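Carbohydrate kinase (Agrobacterium tumefaciens, PDB 2NWH) probably transfers a phosphate group from a nucleotide such as ATP to a sugar or related substrate, as other pfkB (ribokinase) family kinases do. Local coordinates at residues L114-F118 and A142-E146; N189-A193 and V220-G224; R212-G218 and F231-K236; E235-L239 and I271-R276; A280-I284 and S300-L305. One frame throughout, in Å; residues are numbered along the deposited sequence. Where two conformers were deposited one is given.

Contact 1 of 5, residues L114-F118 and A142-E146; sequences LYKLF and ANLPE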
# COMPACT_ATOMS: atom_id res chain seq x y z
N LEU A 114 -10.53 14.25 4.98
CA LEU A 114 -11.04 13.49 6.13
C LEU A 114 -9.93 12.85 6.95
O LEU A 114 -10.07 12.72 8.16
CB LEU A 114 -12.09 12.45 5.73
CG LEU A 114 -12.94 11.94 6.90
CD1 LEU A 114 -13.89 13.05 7.49
CD2 LEU A 114 -13.74 10.76 6.48
N TYR A 115 -8.81 12.46 6.29
CA TYR A 115 -7.68 11.81 7.02
C TYR A 115 -7.09 12.69 8.12
O TYR A 115 -6.51 12.19 9.09
CB TYR A 115 -6.56 11.35 6.05
CG TYR A 115 -7.05 10.35 5.01
CD1 TYR A 115 -7.96 9.37 5.37
CD2 TYR A 115 -6.59 10.38 3.70
CE1 TYR A 115 -8.44 8.43 4.45
CE2 TYR A 115 -7.06 9.43 2.75
CZ TYR A 115 -8.00 8.47 3.16
OH TYR A 115 -8.48 7.51 2.32
N LYS A 116 -7.21 14.00 7.97
CA LYS A 116 -6.73 14.96 8.99
C LYS A 116 -7.44 14.80 10.32
O LYS A 116 -6.91 15.24 11.33
CB LYS A 116 -6.90 16.42 8.53
CG LYS A 116 -6.26 16.67 7.16
CD LYS A 116 -6.31 18.13 6.78
CE LYS A 116 -5.33 18.37 5.67
NZ LYS A 116 -5.98 18.04 4.38
N LEU A 117 -8.61 14.15 10.32
CA LEU A 117 -9.34 13.89 11.57
C LEU A 117 -8.76 12.74 12.37
O LEU A 117 -9.08 12.58 13.56
CB LEU A 117 -10.82 13.61 11.30
CG LEU A 117 -11.64 14.76 10.69
CD1 LEU A 117 -13.12 14.36 10.63
CD2 LEU A 117 -11.48 16.09 11.39
N PHE A 118 -7.90 11.95 11.74
CA PHE A 118 -7.30 10.83 12.46
C PHE A 118 -6.06 11.37 13.21
O PHE A 118 -4.93 11.22 12.78
CB PHE A 118 -6.95 9.68 11.50
CG PHE A 118 -6.88 8.32 12.17
CD1 PHE A 118 -6.95 7.15 11.41
CD2 PHE A 118 -6.83 8.22 13.59
CE1 PHE A 118 -6.88 5.88 12.01
CE2 PHE A 118 -6.77 6.96 14.21
CZ PHE A 118 -6.79 5.80 13.42
N ALA A 142 1.06 6.54 4.65
CA ALA A 142 1.39 7.91 4.94
C ALA A 142 0.24 8.87 4.59
O ALA A 142 0.45 10.09 4.53
CB ALA A 142 2.74 8.30 4.23
N ASN A 143 -0.97 8.33 4.38
CA ASN A 143 -2.19 9.16 4.32
C ASN A 143 -2.55 9.74 5.69
O ASN A 143 -3.23 10.78 5.79
CB ASN A 143 -3.41 8.39 3.81
CG ASN A 143 -3.38 8.15 2.33
OD1 ASN A 143 -3.46 7.00 1.86
ND2 ASN A 143 -3.25 9.24 1.57
N LEU A 144 -2.15 9.04 6.74
CA LEU A 144 -2.41 9.50 8.11
C LEU A 144 -1.51 10.71 8.43
O LEU A 144 -0.41 10.83 7.89
CB LEU A 144 -2.09 8.40 9.13
CG LEU A 144 -2.84 7.06 9.06
CD1 LEU A 144 -2.32 6.16 10.19
CD2 LEU A 144 -4.33 7.23 9.14
N PRO A 145 -1.96 11.59 9.31
CA PRO A 145 -1.11 12.74 9.69
C PRO A 145 0.27 12.35 10.24
O PRO A 145 0.42 11.30 10.85
CB PRO A 145 -1.93 13.40 10.81
CG PRO A 145 -3.37 13.08 10.45
CD PRO A 145 -3.27 11.63 9.99
N GLU A 146 1.27 13.24 10.05
CA GLU A 146 2.62 13.01 10.57
C GLU A 146 2.63 12.64 12.05
O GLU A 146 3.19 11.60 12.44
CB GLU A 146 3.56 14.19 10.25
CG GLU A 146 4.94 14.14 10.93
CD GLU A 146 5.99 15.04 10.24
OE1 GLU A 146 5.70 15.60 9.16
OE2 GLU A 146 7.13 15.15 10.78
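Where the chain returns from the small four-stranded sheet, the lid in ribokinase-like kinases, to the large domain, Tyr115 and Phe118 pack against residues 143-145, the loop leading from strand 137-141 into helix 146-158. Residues 114-118 wind into a short turn held by i to i+3 backbone bonds. Pro145, at the N-cap of helix 146-158, sets its CD and CG against two carbonyl oxygens of this turn: CD is 3.4 Å from Tyr115 O and 3.3 Å from Phe118 O. No hydrogen bond joins the two segments. Tyr115 runs alongside Asn143 in the same direction, with CD2 3.8 Å from Asn143 CB and its own CB 3.4 Å from Asn143 O. Phe118 places CG anti to the backbone N (chi1 -155°), which lays the ring beside Leu144; CD1 meets Leu144 CD2 at 3.5 Å. Beyond the pair, Tyr115 OH is bonded to Ala12 N and Phe118 O to Thr148 OG1, within the first turn of helix 146-158. Both aromatic residues also rest on Pro61 of strand 55-63, Phe118 meets Phe85 of strand 81-87 edge-to-face, and Asn143 packs on Lys172 of helix 170-173.

Contact 2 of 5, residues N189-A193 and V220-G224; sequences NEAEA and VVTRG
Glu190 and Arg223 reach toward each other from the start of helix 190-197 and the end of strand 219-223, above a point where two parallel strands of the large sheet part company. The glutamate chain bends at CB-CG (chi2 -87°), bringing its carboxylate beside the Arg223 guanidinium. Arg223 leaves its backbone extended and turns only at its third torsion, so that its aliphatic part lies along Glu190 CG, with the two CG atoms 3.6 Å apart. The flat ends are nearly perpendicular, with planes 88° apart. Glu190 OE2 sits near the guanidinium plane at its edge, 3.2 Å from NH1, in a salt bridge whose hydrogen bond is weak; Trp207 NE1 also donates to OE2. Next to it, Asn189 and Thr222 form a parallel beta bridge. Thr222 holds OG1 between its backbone N and carbonyl carbon (chi1 68°), which sets it 3.6 Å from Asn189 CB, while Asn189 CA makes a C-H...O contact of 3.4 Å to Thr222 O. Val221 CG1 meets Ala193 CB at 4.1 Å, one turn along the helix. Asn189 is the N-cap, and its N donates to Glu192 OE1 (3.0 Å), approaching from above the carboxylate plane, as an N3 glutamate does in a capping box. Residues 189-192, Asn-Glu-Ala-Glu, are consistent with the NXXE motif of this family. The chemistry is thus graded, from the buried Val221-Ala193 packing to a salt bridge between partly exposed side chains. At a helix N terminus and shared by indole and arginine, the Glu190 carboxylate would probably favour its charged form.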
# COMPACT_ATOMS: atom_id res chain seq x y z
N ASN A 189 9.10 3.52 -3.64
CA ASN A 189 9.79 3.55 -4.93
C ASN A 189 10.98 4.53 -4.85
O ASN A 189 11.21 5.12 -3.79
CB ASN A 189 8.77 3.98 -5.99
CG ASN A 189 8.31 5.44 -5.82
OD1 ASN A 189 7.38 5.88 -6.47
ND2 ASN A 189 9.00 6.20 -4.96
N GLU A 190 11.73 4.71 -5.94
CA GLU A 190 12.90 5.63 -5.93
C GLU A 190 12.67 7.06 -5.41
O GLU A 190 13.47 7.56 -4.60
CB GLU A 190 13.55 5.70 -7.33
CG GLU A 190 14.70 4.75 -7.55
CD GLU A 190 16.05 5.29 -7.12
OE1 GLU A 190 16.42 6.40 -7.56
OE2 GLU A 190 16.74 4.59 -6.36
N ALA A 191 11.60 7.70 -5.89
CA ALA A 191 11.25 9.10 -5.54
C ALA A 191 10.94 9.32 -4.07
O ALA A 191 11.30 10.35 -3.48
CB ALA A 191 10.05 9.55 -6.38
N GLU A 192 10.23 8.35 -3.47
CA GLU A 192 9.82 8.41 -2.09
C GLU A 192 11.04 8.23 -1.19
O GLU A 192 11.15 8.86 -0.13
CB GLU A 192 8.71 7.37 -1.80
CG GLU A 192 7.43 7.58 -2.63
CD GLU A 192 6.57 6.32 -2.83
OE1 GLU A 192 6.93 5.21 -2.36
OE2 GLU A 192 5.51 6.45 -3.49
N ALA A 193 11.98 7.40 -1.62
CA ALA A 193 13.22 7.19 -0.89
C ALA A 193 14.04 8.50 -0.84
O ALA A 193 14.43 8.94 0.25
CB ALA A 193 14.02 6.04 -1.51
N VAL A 220 11.92 -1.83 1.45
CA VAL A 220 12.01 -2.23 0.07
C VAL A 220 11.98 -0.97 -0.81
O VAL A 220 11.11 -0.10 -0.64
CB VAL A 220 10.84 -3.13 -0.30
CG1 VAL A 220 10.87 -3.50 -1.80
CG2 VAL A 220 10.86 -4.35 0.59
N VAL A 221 12.93 -0.86 -1.73
CA VAL A 221 12.90 0.25 -2.67
C VAL A 221 12.88 -0.29 -4.10
O VAL A 221 13.72 -1.12 -4.48
CB VAL A 221 14.04 1.27 -2.42
CG1 VAL A 221 13.95 2.43 -3.41
CG2 VAL A 221 14.01 1.80 -0.97
N THR A 222 11.89 0.15 -4.87
CA THR A 222 11.77 -0.29 -6.26
C THR A 222 12.25 0.79 -7.23
O THR A 222 12.11 1.99 -6.95
CB THR A 222 10.33 -0.66 -6.62
OG1 THR A 222 9.53 0.53 -6.61
CG2 THR A 222 9.74 -1.67 -5.63
N ARG A 223 12.81 0.36 -8.37
CA ARG A 223 13.22 1.29 -9.43
C ARG A 223 12.86 0.80 -10.84
O ARG A 223 13.38 -0.23 -11.31
CB ARG A 223 14.71 1.59 -9.36
CG ARG A 223 15.16 2.60 -10.41
CD ARG A 223 16.65 2.65 -10.58
NE ARG A 223 17.32 3.41 -9.53
CZ ARG A 223 18.64 3.57 -9.46
NH1 ARG A 223 19.18 4.28 -8.47
NH2 ARG A 223 19.43 3.03 -10.38
N GLY A 224 12.00 1.55 -11.53
CA GLY A 224 11.58 1.20 -12.89
C GLY A 224 10.84 -0.13 -12.93
O GLY A 224 10.14 -0.49 -11.98

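Contact 3 of 5, residues R212-G218 and F231-K236; sequences RKAGLSG and FNGTEK
Gly218 and Asn232 bring their CA atoms to 4.0 Å, so segment 212-218 ends close beside the start of the turn at 231-236. The Phe231 side chain fills the angle between the two. Its CG lies between the backbone N and the carbonyl carbon (chi1 70°), which turns the ring toward residues 216-218. Gly218 CA sits over the ring face, 4.0 Å from the centroid, in a CH-pi contact. Leu216 lies athwart the ring, its CD2 3.7 Å from Phe231 CZ, while Leu216 O faces the ring edge. Arg212, extended from CG to NE, passes Phe231 heading the other way, with Phe231 CD1 over one face of the guanidinium. Its nitrogens end among the turn's carbonyls, too close to some, so the exact placing of the guanidinium is doubtful. The turn has its own brace: Asn232 OD1 accepts from Thr234 N at 3.0 Å, an Asx turn, and from Glu235 N at 2.8 Å. Asn232 ND2 donates almost straight (174°) to the anti lone pair of Glu235 OE1. With the Schellman motif at Gly215, after helix 207-213, this is an alpha-to-beta connection packed against an Asx-braced beta-hairpin turn.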
# COMPACT_ATOMS: atom_id res chain seq x y z
N ARG A 212 19.45 3.11 6.82
CA ARG A 212 19.66 2.64 8.20
C ARG A 212 20.13 3.76 9.13
O ARG A 212 19.72 3.83 10.30
CB ARG A 212 20.67 1.49 8.24
CG ARG A 212 20.19 0.18 7.64
CD ARG A 212 21.43 -0.64 7.38
NE ARG A 212 21.28 -1.79 6.49
CZ ARG A 212 21.06 -3.03 6.93
NH1 ARG A 212 20.92 -3.25 8.23
NH2 ARG A 212 20.97 -4.03 6.07
N LYS A 213 21.00 4.63 8.62
CA LYS A 213 21.48 5.76 9.41
C LYS A 213 20.33 6.78 9.58
O LYS A 213 20.32 7.53 10.55
CB LYS A 213 22.77 6.36 8.83
CG LYS A 213 22.68 7.77 8.22
CD LYS A 213 21.97 7.75 6.87
CE LYS A 213 21.25 9.05 6.59
NZ LYS A 213 20.31 8.88 5.44
N ALA A 214 19.36 6.77 8.65
CA ALA A 214 18.13 7.57 8.85
C ALA A 214 17.29 6.93 9.96
O ALA A 214 16.31 7.53 10.41
CB ALA A 214 17.33 7.73 7.57
N GLY A 215 17.67 5.72 10.38
CA GLY A 215 17.00 5.07 11.52
C GLY A 215 15.97 4.02 11.16
O GLY A 215 15.31 3.46 12.04
N LEU A 216 15.86 3.74 9.86
CA LEU A 216 14.94 2.71 9.33
C LEU A 216 15.67 1.38 9.28
O LEU A 216 16.61 1.24 8.53
CB LEU A 216 14.43 3.08 7.94
CG LEU A 216 13.44 2.07 7.33
CD1 LEU A 216 12.12 2.10 8.08
CD2 LEU A 216 13.24 2.31 5.84
N SER A 217 15.21 0.43 10.08
CA SER A 217 15.83 -0.88 10.19
C SER A 217 15.55 -1.81 9.01
O SER A 217 16.34 -2.71 8.76
CB SER A 217 15.53 -1.54 11.57
OG SER A 217 14.14 -1.68 11.83
N GLY A 218 14.43 -1.61 8.31
CA GLY A 218 14.18 -2.33 7.07
C GLY A 218 13.21 -1.71 6.08
O GLY A 218 12.38 -0.87 6.43
N PHE A 231 15.93 -4.79 2.46
CA PHE A 231 16.89 -4.81 3.57
C PHE A 231 16.21 -4.98 4.93
O PHE A 231 15.01 -4.69 5.07
CB PHE A 231 17.83 -3.60 3.53
CG PHE A 231 17.18 -2.28 3.86
CD1 PHE A 231 17.36 -1.71 5.12
CD2 PHE A 231 16.44 -1.58 2.91
CE1 PHE A 231 16.76 -0.45 5.45
CE2 PHE A 231 15.82 -0.34 3.21
CZ PHE A 231 15.99 0.22 4.49
N ASN A 232 16.99 -5.46 5.90
CA ASN A 232 16.55 -5.51 7.30
C ASN A 232 17.76 -5.12 8.14
O ASN A 232 18.68 -4.51 7.61
CB ASN A 232 16.03 -6.89 7.68
CG ASN A 232 17.09 -7.97 7.53
OD1 ASN A 232 18.29 -7.68 7.59
ND2 ASN A 232 16.66 -9.22 7.34
N GLY A 233 17.77 -5.49 9.42
CA GLY A 233 18.81 -5.02 10.36
C GLY A 233 20.26 -5.34 10.02
O GLY A 233 21.19 -4.67 10.49
N THR A 234 20.46 -6.35 9.19
CA THR A 234 21.80 -6.90 9.00
C THR A 234 22.03 -7.36 7.56
O THR A 234 23.17 -7.60 7.14
CB THR A 234 22.01 -8.07 10.00
OG1 THR A 234 20.97 -9.04 9.82
CG2 THR A 234 21.95 -7.56 11.45
N GLU A 235 20.96 -7.46 6.79
CA GLU A 235 21.01 -8.07 5.46
C GLU A 235 20.43 -7.17 4.37
O GLU A 235 19.58 -6.33 4.63
CB GLU A 235 20.22 -9.38 5.47
CG GLU A 235 20.75 -10.45 6.41
CD GLU A 235 19.85 -11.69 6.47
OE1 GLU A 235 18.65 -11.55 6.83
OE2 GLU A 235 20.36 -12.80 6.18
N LYS A 236 20.87 -7.39 3.14
CA LYS A 236 20.21 -6.80 1.98
C LYS A 236 20.21 -7.80 0.82
O LYS A 236 21.05 -8.71 0.75
CB LYS A 236 20.85 -5.46 1.60
CG LYS A 236 22.34 -5.56 1.24
CD LYS A 236 22.96 -4.19 1.05
CE LYS A 236 24.43 -4.29 0.63
NZ LYS A 236 24.96 -2.96 0.22

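Contact 4 of 5, residues E235-L239 and I271-R276; sequences EKAIL and IREALR
Ile271 and Leu275, one turn apart on the helix, supply the methyls that meet strand 236-239. Ile271 CD1 lies against the backbone, 3.7 Å from Lys236 CA, and also touches Glu235 CB at 3.8 Å. Its CG1 is held between the backbone N and the carbonyl carbon (chi1 68°), which directs the ethyl arm at the strand. Leu275 forks: CD1 covers Ala237, 3.7 Å from its CB, and CD2 meets Leu239 CD1 at 3.5 Å, the two leucines running antiparallel, flank to flank. At the sides, Arg272 CG reaches Ala237 CB at 4.2 Å, and Arg276 CG comes against Leu239 CD1. With an alanine at this point, the axes of the short segments come within 8.1 Å, at 32°. This is the layered alpha/beta packing of ribokinase-like kinases, a helix laid on one face of the large sheet, here near its antiparallel edge. A water links the strand's loop end to the helix N terminus, donating to Glu235 OE1 (2.8 Å) and accepting from Ile271 N (3.0 Å). Farther out, Leu275 also rests on Val228 and Ala230 of strand 227-231, and Ile271 also touches Met313 of strand 311-313 and Tyr261 of helix 255-266. The Arg276 guanidinium turns to the loop before strand 311-313, bonding to Val308 O and Pro309 O.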
# COMPACT_ATOMS: atom_id res chain seq x y z
N GLU A 235 20.96 -7.46 6.79
CA GLU A 235 21.01 -8.07 5.46
C GLU A 235 20.43 -7.17 4.37
O GLU A 235 19.58 -6.33 4.63
CB GLU A 235 20.22 -9.38 5.47
CG GLU A 235 20.75 -10.45 6.41
CD GLU A 235 19.85 -11.69 6.47
OE1 GLU A 235 18.65 -11.55 6.83
OE2 GLU A 235 20.36 -12.80 6.18
N LYS A 236 20.87 -7.39 3.14
CA LYS A 236 20.21 -6.80 1.98
C LYS A 236 20.21 -7.80 0.82
O LYS A 236 21.05 -8.71 0.75
CB LYS A 236 20.85 -5.46 1.60
CG LYS A 236 22.34 -5.56 1.24
CD LYS A 236 22.96 -4.19 1.05
CE LYS A 236 24.43 -4.29 0.63
NZ LYS A 236 24.96 -2.96 0.22
N ALA A 237 19.23 -7.66 -0.06
CA ALA A 237 19.14 -8.48 -1.25
C ALA A 237 18.67 -7.64 -2.42
O ALA A 237 18.13 -6.54 -2.24
CB ALA A 237 18.23 -9.68 -1.02
N ILE A 238 18.88 -8.15 -3.62
CA ILE A 238 18.58 -7.42 -4.84
C ILE A 238 18.06 -8.38 -5.90
O ILE A 238 18.43 -9.55 -5.91
CB ILE A 238 19.83 -6.64 -5.32
CG1 ILE A 238 19.45 -5.48 -6.24
CG2 ILE A 238 20.91 -7.56 -5.94
CD1 ILE A 238 20.16 -4.23 -5.85
N LEU A 239 17.22 -7.87 -6.80
CA LEU A 239 16.73 -8.68 -7.91
C LEU A 239 17.61 -8.61 -9.19
O LEU A 239 18.05 -7.54 -9.61
CB LEU A 239 15.30 -8.26 -8.21
CG LEU A 239 14.17 -9.27 -8.45
CD1 LEU A 239 13.94 -10.21 -7.27
CD2 LEU A 239 12.89 -8.45 -8.71
N ILE A 271 14.58 -12.42 3.51
CA ILE A 271 14.33 -11.24 2.68
C ILE A 271 14.56 -11.54 1.18
O ILE A 271 13.94 -10.90 0.31
CB ILE A 271 15.09 -9.97 3.17
CG1 ILE A 271 16.60 -10.11 2.99
CG2 ILE A 271 14.71 -9.63 4.66
CD1 ILE A 271 17.32 -8.81 3.09
N ARG A 272 15.39 -12.54 0.87
CA ARG A 272 15.61 -12.97 -0.53
C ARG A 272 14.33 -13.60 -1.07
O ARG A 272 13.86 -13.24 -2.15
CB ARG A 272 16.78 -13.96 -0.58
CG ARG A 272 17.76 -13.78 -1.74
CD ARG A 272 18.75 -14.98 -1.85
NE ARG A 272 18.08 -16.27 -1.63
CZ ARG A 272 17.25 -16.90 -2.49
NH1 ARG A 272 16.96 -16.40 -3.70
NH2 ARG A 272 16.70 -18.05 -2.11
N GLU A 273 13.75 -14.53 -0.29
CA GLU A 273 12.45 -15.14 -0.56
C GLU A 273 11.26 -14.13 -0.58
O GLU A 273 10.38 -14.20 -1.44
CB GLU A 273 12.17 -16.22 0.47
CG GLU A 273 13.16 -17.38 0.47
CD GLU A 273 12.94 -18.38 1.62
OE1 GLU A 273 12.71 -17.96 2.78
OE2 GLU A 273 13.00 -19.61 1.35
N ALA A 274 11.27 -13.19 0.36
CA ALA A 274 10.26 -12.12 0.43
C ALA A 274 10.35 -11.22 -0.80
O ALA A 274 9.34 -10.81 -1.39
CB ALA A 274 10.43 -11.33 1.69
N LEU A 275 11.57 -10.96 -1.23
CA LEU A 275 11.79 -10.16 -2.42
C LEU A 275 11.13 -10.80 -3.64
O LEU A 275 10.42 -10.13 -4.41
CB LEU A 275 13.29 -10.10 -2.70
CG LEU A 275 13.88 -8.77 -3.13
CD1 LEU A 275 15.42 -8.89 -3.30
CD2 LEU A 275 13.23 -8.34 -4.39
N ARG A 276 11.41 -12.09 -3.84
CA ARG A 276 10.85 -12.81 -4.99
C ARG A 276 9.33 -12.96 -4.91
O ARG A 276 8.67 -12.95 -5.96
CB ARG A 276 11.52 -14.16 -5.19
CG ARG A 276 12.99 -13.99 -5.63
CD ARG A 276 13.61 -15.31 -6.05
NE ARG A 276 13.07 -15.76 -7.33
CZ ARG A 276 12.33 -16.86 -7.49
NH1 ARG A 276 12.03 -17.62 -6.45
NH2 ARG A 276 11.91 -17.19 -8.70
O HOH W 1 16.38 -12.87 5.89

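Contact 5 of 5, residues A280-I284 and S300-L305; sequences AAAAI and SVEAML
Ala280, Ala283 and Ile284 of helix 271-286 receive Val301, Met304 and Leu305 of helix 298-305, the two short segments crossing at 98° with their axes 8.8 Å apart. Apolar contacts carry nearly all of it. Ala280 CB, facing the other helix, is met by Val301 CG1 at 4.0 Å and by Leu305 CD1 at 4.1 Å, two branches contributed from successive turns of the second helix. Val301 divides its methyls: with CG1 anti to the backbone N (chi1 165°), CG2 meets Ile284 CD1 at 3.9 Å and, on another flank, Ala281 CB. Met304 and Ile284 overlap side by side, each reaching toward the other's helix, Met304 CB lying 3.8 Å from Ile284 CG1. The methionine then bends at its second and third torsions, and in the conformer described its CE reaches Ala283 CB at 3.9 Å; a second conformer was also modelled, so this end is less certain than the CB contact. Polar groups enter only as surfaces for methyls. Ile284 CD1 touches both oxygens of Ser300, O and OG, each at 3.4 Å. Neither is left without a partner: Ser300 O accepts from Met304 N within the helix, and Ser300 OG bonds to Asp295 O. No hydrogen bond crosses the interface. Around it, Ala281 packs on Leu296 and Ala283 on Val247, both in loops, while Val301 and Leu305 extend along helix 271-286 to Gln277 and Arg276. Helix 298-305 thus lies across helix 271-286 shortly before the chain enters edge strand 311-313.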
# COMPACT_ATOMS: atom_id res chain seq x y z
N ALA A 280 6.69 -11.46 -7.56
CA ALA A 280 5.66 -12.32 -8.20
C ALA A 280 4.30 -11.64 -8.12
O ALA A 280 3.52 -11.57 -9.10
CB ALA A 280 5.62 -13.66 -7.50
N ALA A 281 3.99 -11.17 -6.91
CA ALA A 281 2.73 -10.48 -6.66
C ALA A 281 2.55 -9.22 -7.53
O ALA A 281 1.51 -9.04 -8.14
CB ALA A 281 2.58 -10.18 -5.15
N ALA A 282 3.58 -8.38 -7.63
CA ALA A 282 3.55 -7.20 -8.53
C ALA A 282 3.32 -7.60 -10.02
O ALA A 282 2.42 -7.02 -10.70
CB ALA A 282 4.88 -6.41 -8.35
N ALA A 283 4.07 -8.60 -10.47
CA ALA A 283 4.03 -9.10 -11.87
C ALA A 283 2.64 -9.58 -12.22
O ALA A 283 2.17 -9.34 -13.33
CB ALA A 283 5.05 -10.27 -12.07
N ILE A 284 1.97 -10.24 -11.28
CA ILE A 284 0.64 -10.76 -11.54
C ILE A 284 -0.29 -9.60 -11.88
O ILE A 284 -1.09 -9.73 -12.77
CB ILE A 284 0.08 -11.52 -10.33
CG1 ILE A 284 0.78 -12.89 -10.22
CG2 ILE A 284 -1.50 -11.67 -10.37
CD1 ILE A 284 0.57 -13.51 -8.80
N SER A 300 -1.85 -18.08 -7.26
CA SER A 300 -1.34 -17.37 -8.42
C SER A 300 0.10 -16.90 -8.18
O SER A 300 0.92 -16.86 -9.10
CB SER A 300 -2.25 -16.23 -8.84
OG SER A 300 -2.26 -15.18 -7.89
N VAL A 301 0.42 -16.56 -6.94
CA VAL A 301 1.76 -16.15 -6.62
C VAL A 301 2.68 -17.36 -6.83
O VAL A 301 3.71 -17.25 -7.48
CB VAL A 301 1.90 -15.57 -5.15
CG1 VAL A 301 3.39 -15.52 -4.74
CG2 VAL A 301 1.26 -14.14 -5.06
N GLU A 302 2.30 -18.50 -6.27
CA GLU A 302 2.97 -19.78 -6.50
C GLU A 302 3.21 -20.03 -7.99
O GLU A 302 4.31 -20.44 -8.38
CB GLU A 302 2.10 -20.89 -5.88
CG GLU A 302 2.67 -22.31 -5.84
CD GLU A 302 1.60 -23.35 -5.35
OE1 GLU A 302 0.43 -23.31 -5.83
OE2 GLU A 302 1.94 -24.19 -4.49
N ALA A 303 2.21 -19.75 -8.84
CA ALA A 303 2.34 -19.99 -10.28
C ALA A 303 3.31 -19.00 -10.99
O ALA A 303 3.93 -19.37 -12.00
CB ALA A 303 0.96 -19.99 -10.96
N MET A 304 3.40 -17.77 -10.49
CA MET A 304 4.22 -16.75 -11.15
C MET A 304 5.67 -16.82 -10.67
O MET A 304 6.58 -16.43 -11.40
CB MET A 304 3.64 -15.34 -10.94
CG MET A 304 4.43 -14.20 -11.63
SD MET A 304 4.37 -14.20 -13.44
CE MET A 304 2.93 -13.12 -13.66
N LEU A 305 5.87 -17.34 -9.46
CA LEU A 305 7.20 -17.36 -8.87
C LEU A 305 8.33 -17.95 -9.74
O LEU A 305 9.44 -17.43 -9.74
CB LEU A 305 7.16 -18.01 -7.49
CG LEU A 305 8.42 -17.78 -6.67
CD1 LEU A 305 8.50 -16.25 -6.31
CD2 LEU A 305 8.40 -18.67 -5.39

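In the fold
Following the chain, contact 1 comes first, closing the loop between residues 118 and 142 and joining the return from the small sheet to the large domain. It stands apart, about 31 Å between centres from contact 4 and 32 Å from contact 5, across the centre of the chain. Contacts 2 and 3 cross: 212-218 falls between 189-193 and 220-224, whereas 231-236 follows both, so helices 190-197 and 207-213 are knitted to strand 219-223 and the next hairpin. Contact 4 begins on residues 235-236, where contact 3 ends, and closes the stretch from 239 to 271; Asn232 packs on Ile271 between them. Contact 5, farther along helix 271-286, closes 284 to 300, bringing in helix 298-305.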